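Local coordinates for YARHG domain-containing protein (Legionella pneumophila subsp. pneumophila, PDB 4G2A), which is of unknown function but may bind nutrients, and carries a YARHG domain as one of its two domains, at residues 19-33 against 167-181. Numbering follows the deposited sequence.
Sequences PHIKMVSELIRISGK and WQDSSIGHTRLEVIP. With SO4 (sulfate ion), chain D; SO4 (sulfate ion), chain E.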
ATOM      1  N   PRO A  19      28.085  11.201  -3.416  1.00 51.99           N
ATOM      2  CA  PRO A  19      29.016  11.174  -2.285  1.00 51.65           C
ATOM      3  C   PRO A  19      29.595   9.791  -2.004  1.00 54.41           C
ATOM      4  O   PRO A  19      29.097   8.773  -2.495  1.00 53.74           O
ATOM      5  CB  PRO A  19      28.132  11.634  -1.125  1.00 52.19           C
ATOM      6  CG  PRO A  19      26.808  11.048  -1.433  1.00 55.59           C
ATOM      7  CD  PRO A  19      26.694  11.014  -2.950  1.00 52.02           C
ATOM      8  N   HIS A  20      30.628   9.763  -1.164  1.00 50.42           N
ATOM      9  CA  HIS A  20      31.238   8.520  -0.734  1.00 50.43           C
ATOM     10  C   HIS A  20      30.589   8.127   0.604  1.00 49.90           C
ATOM     11  O   HIS A  20      31.257   7.983   1.625  1.00 49.85           O
ATOM     12  CB  HIS A  20      32.760   8.673  -0.679  1.00 53.60           C
ATOM     13  CG  HIS A  20      33.374   8.785  -2.040  1.00 58.43           C
ATOM     14  ND1 HIS A  20      34.103   7.746  -2.588  1.00 61.44           N
ATOM     15  CD2 HIS A  20      33.288   9.786  -2.948  1.00 60.53           C
ATOM     16  CE1 HIS A  20      34.460   8.157  -3.793  1.00 61.65           C
ATOM     17  NE2 HIS A  20      33.981   9.373  -4.059  1.00 61.39           N
ATOM     18  N   ILE A  21      29.244   8.003   0.573  1.00 42.40           N
ATOM     19  CA  ILE A  21      28.381   7.629   1.688  1.00 40.12           C
ATOM     20  C   ILE A  21      27.634   6.362   1.284  1.00 41.86           C
ATOM     21  O   ILE A  21      26.946   6.365   0.258  1.00 39.20           O
ATOM     22  CB  ILE A  21      27.384   8.777   2.087  1.00 41.39           C
ATOM     23  CG1 ILE A  21      28.064  10.165   2.333  1.00 41.69           C
ATOM     24  CG2 ILE A  21      26.431   8.342   3.227  1.00 38.37           C
ATOM     25  CD1 ILE A  21      28.866  10.316   3.594  1.00 43.99           C
ATOM     26  N   LYS A  22      27.757   5.283   2.086  1.00 38.73           N
ATOM     27  CA  LYS A  22      27.064   4.029   1.780  1.00 36.48           C
ATOM     28  C   LYS A  22      25.909   3.813   2.740  1.00 36.99           C
ATOM     29  O   LYS A  22      25.983   4.189   3.907  1.00 36.08           O
ATOM     30  CB  LYS A  22      28.017   2.812   1.726  1.00 39.60           C
ATOM     31  CG  LYS A  22      28.745   2.438   3.002  1.00 55.66           C
ATOM     32  CD  LYS A  22      29.687   1.249   2.758  1.00 68.18           C
ATOM     33  CE  LYS A  22      30.324   0.750   4.037  1.00 79.64           C
ATOM     34  NZ  LYS A  22      31.346  -0.308   3.794  1.00 89.21           N
HETATM   35  N   MSE A  23      24.811   3.264   2.217  1.00 32.21           N
HETATM   36  CA  MSE A  23      23.614   2.938   2.987  1.00 30.55           C
HETATM   37  C   MSE A  23      23.825   1.531   3.493  1.00 37.55           C
HETATM   38  O   MSE A  23      23.981   0.631   2.680  1.00 39.46           O
HETATM   39  CB  MSE A  23      22.375   3.087   2.106  1.00 31.08           C
HETATM   40  CG  MSE A  23      21.125   3.321   2.901  1.00 36.82           C
HETATM   41 SE   MSE A  23      19.586   3.186   1.742  0.75 42.87          SE
HETATM   42  CE  MSE A  23      19.297   5.017   1.362  1.00 38.47           C
ATOM     43  N   VAL A  24      23.976   1.341   4.808  1.00 35.10           N
ATOM     44  CA  VAL A  24      24.348   0.028   5.314  1.00 36.62           C
ATOM     45  C   VAL A  24      23.160  -0.776   5.865  1.00 41.07           C
ATOM     46  O   VAL A  24      23.244  -2.002   5.906  1.00 41.26           O
ATOM     47  CB  VAL A  24      25.523   0.089   6.321  1.00 42.44           C
ATOM     48  CG1 VAL A  24      26.827   0.449   5.611  1.00 42.84           C
ATOM     49  CG2 VAL A  24      25.245   1.069   7.446  1.00 42.47           C
ATOM     50  N   SER A  25      22.061  -0.114   6.250  1.00 36.74           N
ATOM     51  CA  SER A  25      20.872  -0.802   6.749  1.00 35.58           C
ATOM     52  C   SER A  25      19.654   0.105   6.718  1.00 36.88           C
ATOM     53  O   SER A  25      19.782   1.325   6.757  1.00 35.89           O
ATOM     54  CB  SER A  25      21.086  -1.331   8.169  1.00 40.81           C
ATOM     55  OG  SER A  25      20.864  -0.327   9.148  1.00 53.24           O
ATOM     56  N   GLU A  26      18.473  -0.508   6.613  1.00 32.59           N
ATOM     57  CA  GLU A  26      17.163   0.156   6.626  1.00 31.18           C
ATOM     58  C   GLU A  26      16.187  -0.693   7.421  1.00 34.22           C
ATOM     59  O   GLU A  26      16.321  -1.916   7.472  1.00 34.75           O
ATOM     60  CB  GLU A  26      16.597   0.409   5.208  1.00 31.99           C
ATOM     61  CG  GLU A  26      17.544   1.007   4.166  1.00 35.24           C
ATOM     62  CD  GLU A  26      18.569   0.019   3.633  1.00 43.75           C
ATOM     63  OE1 GLU A  26      18.183  -1.125   3.306  1.00 34.04           O
ATOM     64  OE2 GLU A  26      19.773   0.361   3.626  1.00 29.44           O
ATOM     65  N   LEU A  27      15.225  -0.044   8.059  1.00 29.22           N
ATOM     66  CA  LEU A  27      14.171  -0.670   8.842  1.00 28.00           C
ATOM     67  C   LEU A  27      12.920   0.085   8.456  1.00 30.78           C
ATOM     68  O   LEU A  27      12.730   1.212   8.901  1.00 31.71           O
ATOM     69  CB  LEU A  27      14.519  -0.591  10.338  1.00 28.86           C
ATOM     70  CG  LEU A  27      13.556  -1.226  11.339  1.00 34.97           C
ATOM     71  CD1 LEU A  27      13.519  -2.756  11.189  1.00 35.53           C
ATOM     72  CD2 LEU A  27      13.966  -0.875  12.764  1.00 38.17           C
ATOM     73  N   ILE A  28      12.133  -0.474   7.521  1.00 24.95           N
ATOM     74  CA  ILE A  28      10.982   0.214   6.954  1.00 23.55           C
ATOM     75  C   ILE A  28       9.675  -0.495   7.357  1.00 30.21           C
ATOM     76  O   ILE A  28       9.395  -1.629   6.959  1.00 30.24           O
ATOM     77  CB  ILE A  28      11.183   0.335   5.413  1.00 25.05           C
ATOM     78  CG1 ILE A  28      12.470   1.171   5.109  1.00 24.72           C
ATOM     79  CG2 ILE A  28       9.947   0.949   4.726  1.00 25.29           C
ATOM     80  CD1 ILE A  28      13.164   0.891   3.793  1.00 27.00           C
ATOM     81  N   ARG A  29       8.880   0.206   8.150  1.00 27.34           N
ATOM     82  CA  ARG A  29       7.616  -0.293   8.676  1.00 27.09           C
ATOM     83  C   ARG A  29       6.500   0.508   8.056  1.00 30.93           C
ATOM     84  O   ARG A  29       6.508   1.721   8.163  1.00 32.36           O
ATOM     85  CB  ARG A  29       7.611  -0.191  10.215  1.00 24.33           C
ATOM     86  CG  ARG A  29       6.606  -1.105  10.867  1.00 28.42           C
ATOM     87  CD  ARG A  29       6.645  -0.930  12.359  1.00 37.38           C
ATOM     88  NE  ARG A  29       5.598  -1.687  13.042  1.00 35.02           N
ATOM     89  CZ  ARG A  29       4.400  -1.194  13.314  1.00 47.70           C
ATOM     90  NH1 ARG A  29       4.090   0.048  12.965  1.00 46.05           N
ATOM     91  NH2 ARG A  29       3.494  -1.942  13.917  1.00 35.83           N
ATOM     92  N   ILE A  30       5.587  -0.159   7.340  1.00 26.32           N
ATOM     93  CA  ILE A  30       4.467   0.472   6.626  1.00 24.84           C
ATOM     94  C   ILE A  30       3.202  -0.118   7.234  1.00 28.46           C
ATOM     95  O   ILE A  30       2.960  -1.332   7.137  1.00 27.18           O
ATOM     96  CB  ILE A  30       4.580   0.274   5.081  1.00 26.78           C
ATOM     97  CG1 ILE A  30       5.983   0.682   4.549  1.00 26.00           C
ATOM     98  CG2 ILE A  30       3.468   1.027   4.361  1.00 27.81           C
ATOM     99  CD1 ILE A  30       6.235   0.488   3.020  1.00 27.99           C
ATOM    100  N   SER A  31       2.469   0.719   7.975  1.00 25.81           N
ATOM    101  CA  SER A  31       1.297   0.282   8.743  1.00 26.14           C
ATOM    102  C   SER A  31      -0.009   0.903   8.253  1.00 29.07           C
ATOM    103  O   SER A  31      -0.096   2.118   8.136  1.00 28.69           O
ATOM    104  CB  SER A  31       1.499   0.602  10.218  1.00 28.90           C
ATOM    105  OG  SER A  31       0.431   0.017  10.938  1.00 43.16           O
ATOM    106  N   GLY A  32      -1.009   0.056   8.009  1.00 26.46           N
ATOM    107  CA  GLY A  32      -2.332   0.443   7.510  1.00 25.40           C
ATOM    108  C   GLY A  32      -3.330   0.836   8.582  1.00 30.26           C
ATOM    109  O   GLY A  32      -3.299   0.315   9.694  1.00 29.91           O
ATOM    110  N   LYS A  33      -4.232   1.760   8.231  1.00 28.20           N
ATOM    111  CA  LYS A  33      -5.334   2.267   9.050  1.00 29.20           C
ATOM    112  C   LYS A  33      -6.529   2.473   8.139  1.00 34.90           C
ATOM    113  O   LYS A  33      -6.342   2.995   7.039  1.00 34.68           O
ATOM    114  CB  LYS A  33      -4.925   3.586   9.722  1.00 32.00           C
ATOM    115  CG  LYS A  33      -5.863   4.080  10.816  1.00 41.97           C
ATOM    116  CD  LYS A  33      -5.367   5.412  11.404  1.00 49.88           C
ATOM    117  CE  LYS A  33      -6.296   5.915  12.489  1.00 75.17           C
ATOM    118  NZ  LYS A  33      -5.954   7.292  12.953  1.00 89.16           N
ATOM    119  N   TRP A 167      23.617   5.774  -3.923  1.00 35.04           N
ATOM    120  CA  TRP A 167      24.567   5.718  -2.823  1.00 35.48           C
ATOM    121  C   TRP A 167      25.746   4.829  -3.215  1.00 43.67           C
ATOM    122  O   TRP A 167      25.620   3.991  -4.118  1.00 43.21           O
ATOM    123  CB  TRP A 167      23.879   5.225  -1.543  1.00 32.49           C
ATOM    124  CG  TRP A 167      22.820   6.165  -1.061  1.00 31.12           C
ATOM    125  CD1 TRP A 167      21.477   6.009  -1.188  1.00 32.76           C
ATOM    126  CD2 TRP A 167      23.018   7.439  -0.426  1.00 30.52           C
ATOM    127  NE1 TRP A 167      20.818   7.088  -0.638  1.00 31.29           N
ATOM    128  CE2 TRP A 167      21.739   7.977  -0.155  1.00 32.81           C
ATOM    129  CE3 TRP A 167      24.157   8.165  -0.021  1.00 31.90           C
ATOM    130  CZ2 TRP A 167      21.562   9.222   0.468  1.00 31.50           C
ATOM    131  CZ3 TRP A 167      23.980   9.404   0.586  1.00 32.53           C
ATOM    132  CH2 TRP A 167      22.697   9.925   0.814  1.00 32.05           C
ATOM    133  N   GLN A 168      26.900   5.038  -2.548  1.00 43.82           N
ATOM    134  CA  GLN A 168      28.156   4.334  -2.791  1.00 45.84           C
ATOM    135  C   GLN A 168      28.009   2.839  -2.614  1.00 52.64           C
ATOM    136  O   GLN A 168      27.362   2.389  -1.668  1.00 51.57           O
ATOM    137  CB  GLN A 168      29.263   4.864  -1.885  1.00 47.79           C
ATOM    138  CG  GLN A 168      30.648   4.451  -2.354  1.00 60.48           C
ATOM    139  CD  GLN A 168      31.719   4.950  -1.440  1.00 82.72           C
ATOM    140  OE1 GLN A 168      31.518   5.110  -0.235  1.00 72.14           O
ATOM    141  NE2 GLN A 168      32.886   5.213  -2.006  1.00 87.09           N
ATOM    142  N   ASP A 169      28.612   2.080  -3.553  1.00 53.33           N
ATOM    143  CA  ASP A 169      28.611   0.614  -3.662  1.00 54.91           C
ATOM    144  C   ASP A 169      27.286   0.141  -4.252  1.00 57.74           C
ATOM    145  O   ASP A 169      26.380   0.951  -4.491  1.00 57.06           O
ATOM    146  CB  ASP A 169      28.934  -0.094  -2.322  1.00 57.94           C
ATOM    147  CG  ASP A 169      30.309   0.252  -1.754  1.00 77.66           C
ATOM    148  OD1 ASP A 169      31.273   0.392  -2.555  1.00 80.02           O
ATOM    149  OD2 ASP A 169      30.423   0.383  -0.513  1.00 86.64           O
ATOM    150  N   SER A 170      27.206  -1.157  -4.559  1.00 54.32           N
ATOM    151  CA  SER A 170      26.028  -1.768  -5.179  1.00 53.57           C
ATOM    152  C   SER A 170      24.861  -1.915  -4.184  1.00 54.04           C
ATOM    153  O   SER A 170      23.748  -1.407  -4.434  1.00 53.61           O
ATOM    154  CB  SER A 170      26.386  -3.131  -5.781  1.00 59.85           C
ATOM    155  OG  SER A 170      27.261  -3.894  -4.959  1.00 70.70           O
ATOM    156  N   SER A 171      25.143  -2.560  -3.042  1.00 46.65           N
ATOM    157  CA  SER A 171      24.156  -2.876  -2.024  1.00 43.83           C
ATOM    158  C   SER A 171      23.777  -1.686  -1.114  1.00 43.38           C
ATOM    159  O   SER A 171      24.566  -0.753  -0.912  1.00 42.55           O
ATOM    160  CB  SER A 171      24.616  -4.075  -1.186  1.00 46.60           C
ATOM    161  OG  SER A 171      25.344  -3.766  -0.008  1.00 52.66           O
ATOM    162  N   ILE A 172      22.532  -1.743  -0.590  1.00 36.90           N
ATOM    163  CA  ILE A 172      21.995  -0.818   0.407  1.00 34.80           C
ATOM    164  C   ILE A 172      22.027  -1.576   1.767  1.00 38.96           C
ATOM    165  O   ILE A 172      21.286  -1.245   2.683  1.00 38.68           O
ATOM    166  CB  ILE A 172      20.595  -0.186   0.054  1.00 36.05           C
ATOM    167  CG1 ILE A 172      19.480  -1.230  -0.144  1.00 35.60           C
ATOM    168  CG2 ILE A 172      20.695   0.767  -1.134  1.00 35.65           C
ATOM    169  CD1 ILE A 172      18.038  -0.655  -0.350  1.00 31.16           C
ATOM    170  N   GLY A 173      22.896  -2.589   1.864  1.00 35.39           N
ATOM    171  CA  GLY A 173      23.101  -3.403   3.057  1.00 34.64           C
ATOM    172  C   GLY A 173      21.917  -4.229   3.512  1.00 36.81           C
ATOM    173  O   GLY A 173      21.233  -4.846   2.688  1.00 35.43           O
ATOM    174  N   HIS A 174      21.711  -4.277   4.846  1.00 33.28           N
ATOM    175  CA  HIS A 174      20.659  -5.023   5.526  1.00 33.26           C
ATOM    176  C   HIS A 174      19.319  -4.302   5.426  1.00 37.29           C
ATOM    177  O   HIS A 174      19.061  -3.371   6.174  1.00 37.10           O
ATOM    178  CB  HIS A 174      21.020  -5.285   6.999  1.00 34.83           C
ATOM    179  CG  HIS A 174      20.241  -6.411   7.613  1.00 38.88           C
ATOM    180  ND1 HIS A 174      20.437  -6.785   8.923  1.00 41.51           N
ATOM    181  CD2 HIS A 174      19.304  -7.226   7.065  1.00 40.59           C
ATOM    182  CE1 HIS A 174      19.615  -7.801   9.133  1.00 40.94           C
ATOM    183  NE2 HIS A 174      18.910  -8.096   8.042  1.00 40.66           N
ATOM    184  N   THR A 175      18.457  -4.768   4.516  1.00 34.35           N
ATOM    185  CA  THR A 175      17.154  -4.194   4.219  1.00 32.75           C
ATOM    186  C   THR A 175      16.042  -4.957   4.922  1.00 37.03           C
ATOM    187  O   THR A 175      15.783  -6.126   4.614  1.00 37.67           O
ATOM    188  CB  THR A 175      16.963  -4.167   2.678  1.00 35.19           C
ATOM    189  OG1 THR A 175      18.158  -3.626   2.096  1.00 35.40           O
ATOM    190  CG2 THR A 175      15.756  -3.349   2.241  1.00 24.20           C
ATOM    191  N   ARG A 176      15.380  -4.294   5.861  1.00 32.93           N
ATOM    192  CA  ARG A 176      14.241  -4.895   6.544  1.00 32.51           C
ATOM    193  C   ARG A 176      12.982  -4.112   6.194  1.00 35.27           C
ATOM    194  O   ARG A 176      12.919  -2.904   6.429  1.00 33.16           O
ATOM    195  CB  ARG A 176      14.461  -4.985   8.056  1.00 32.53           C
ATOM    196  CG  ARG A 176      15.255  -6.220   8.427  1.00 44.73           C
ATOM    197  CD  ARG A 176      16.450  -5.931   9.302  1.00 58.07           C
ATOM    198  NE  ARG A 176      16.984  -4.595   9.066  1.00 61.82           N
ATOM    199  CZ  ARG A 176      17.653  -3.896   9.972  1.00 67.74           C
ATOM    200  NH1 ARG A 176      17.913  -4.418  11.167  1.00 61.34           N
ATOM    201  NH2 ARG A 176      18.073  -2.673   9.693  1.00 36.52           N
ATOM    202  N   LEU A 177      12.003  -4.799   5.568  1.00 33.26           N
ATOM    203  CA  LEU A 177      10.743  -4.203   5.131  1.00 33.40           C
ATOM    204  C   LEU A 177       9.557  -4.936   5.730  1.00 33.69           C
ATOM    205  O   LEU A 177       9.490  -6.168   5.684  1.00 33.84           O
ATOM    206  CB  LEU A 177      10.625  -4.182   3.591  1.00 34.38           C
ATOM    207  CG  LEU A 177      11.804  -3.577   2.819  1.00 40.87           C
ATOM    208  CD1 LEU A 177      12.221  -4.491   1.677  1.00 42.37           C
ATOM    209  CD2 LEU A 177      11.456  -2.188   2.309  1.00 43.24           C
ATOM    210  N   GLU A 178       8.604  -4.178   6.263  1.00 28.38           N
ATOM    211  CA  GLU A 178       7.431  -4.796   6.863  1.00 28.50           C
ATOM    212  C   GLU A 178       6.161  -4.030   6.486  1.00 31.25           C
ATOM    213  O   GLU A 178       6.062  -2.830   6.759  1.00 29.88           O
ATOM    214  CB  GLU A 178       7.612  -4.874   8.391  1.00 30.44           C
ATOM    215  CG  GLU A 178       6.641  -5.790   9.119  1.00 43.04           C
ATOM    216  CD  GLU A 178       6.816  -5.827  10.629  1.00 66.89           C
ATOM    217  OE1 GLU A 178       7.082  -4.760  11.229  1.00 54.00           O
ATOM    218  OE2 GLU A 178       6.666  -6.923  11.218  1.00 71.98           O
ATOM    219  N   VAL A 179       5.190  -4.738   5.845  1.00 26.93           N
ATOM    220  CA  VAL A 179       3.873  -4.186   5.498  1.00 25.43           C
ATOM    221  C   VAL A 179       2.827  -4.844   6.420  1.00 30.95           C
ATOM    222  O   VAL A 179       2.776  -6.072   6.522  1.00 30.83           O
ATOM    223  CB  VAL A 179       3.528  -4.320   4.010  1.00 28.10           C
ATOM    224  CG1 VAL A 179       2.087  -3.859   3.747  1.00 27.97           C
ATOM    225  CG2 VAL A 179       4.520  -3.524   3.160  1.00 26.46           C
ATOM    226  N   ILE A 180       2.084  -4.008   7.166  1.00 29.38           N
ATOM    227  CA  ILE A 180       1.099  -4.402   8.191  1.00 29.91           C
ATOM    228  C   ILE A 180      -0.232  -3.721   7.888  1.00 31.61           C
ATOM    229  O   ILE A 180      -0.482  -2.622   8.380  1.00 29.21           O
ATOM    230  CB  ILE A 180       1.591  -4.061   9.643  1.00 33.69           C
ATOM    231  CG1 ILE A 180       3.044  -4.478   9.854  1.00 35.60           C
ATOM    232  CG2 ILE A 180       0.671  -4.663  10.737  1.00 33.61           C
ATOM    233  CD1 ILE A 180       3.785  -3.602  10.797  1.00 46.84           C
ATOM    234  N   PRO A 181      -1.119  -4.388   7.125  1.00 29.51           N
ATOM    235  CA  PRO A 181      -2.397  -3.748   6.754  1.00 28.66           C
ATOM    236  C   PRO A 181      -3.341  -3.457   7.928  1.00 32.79           C
ATOM    237  O   PRO A 181      -4.137  -2.519   7.838  1.00 31.91           O
ATOM    238  CB  PRO A 181      -3.020  -4.757   5.788  1.00 30.09           C
ATOM    239  CG  PRO A 181      -1.865  -5.548   5.253  1.00 34.61           C
ATOM    240  CD  PRO A 181      -0.945  -5.680   6.424  1.00 30.81           C
TER
HETATM  241  S   SO4 D 403       0.626  -0.131  14.451  1.00 80.81           S
HETATM  242  O1  SO4 D 403      -0.713   0.380  14.145  1.00 81.09           O
HETATM  243  O2  SO4 D 403       0.820  -1.457  13.845  1.00 78.47           O
HETATM  244  O3  SO4 D 403       1.635   0.791  13.942  1.00 81.85           O
HETATM  245  O4  SO4 D 403       0.760  -0.219  15.907  1.00 83.09           O
HETATM  246  S   SO4 E 404       5.375  -5.692  14.825  1.00109.53           S
HETATM  247  O1  SO4 E 404       4.143  -5.093  15.348  1.00108.80           O
HETATM  248  O2  SO4 E 404       5.044  -6.703  13.815  1.00109.91           O
HETATM  249  O3  SO4 E 404       6.216  -4.640  14.231  1.00109.75           O
HETATM  250  O4  SO4 E 404       6.112  -6.341  15.913  1.00109.73           O
HETATM  251  O   HOH W   1      25.090   2.077  -0.398  1.00 46.89           O
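I180 CD1 lies over one face of the R29 guanidinium, 3.5 Å from R29 CZ, while two sulfate ions, probably from the crystallisation liquor, sit at its edge. R29 NH1 and NH2 both donate to the chain D sulfate, while NE donates to the chain E sulfate at 172°; the salt bridge from R29 NE to E178 OE1 is long, at 3.9 Å. L27 CB lies over one face of the R176 guanidinium, H174 ND1 over the other, offset toward the rim, and E26 O near its edge. Bends at chi2 (128°) and chi3 carry R176 NH2 to 2.9 Å from E26 O, which also accepts R176 N from the opposite face of the carbonyl plane. W167 receives I21 O at its ring edge. Selenomethionine M23 makes a Met-aromatic contact, CE obliquely 3.3 Å from W167 NE1, which donates to P13 O, and SE further off. On the buried face I28 CD1 meets L177 CD2 at 3.8 Å, and T175 OG1 donates to E26 OE1. Backbone bonds alternate from H174-V24 to G32-I180, the axes 9° from parallel. Strand 21-33 pairs antiparallel with 43-54 and 174-180 with 215-220, making this the parallel step of a locally mixed sheet.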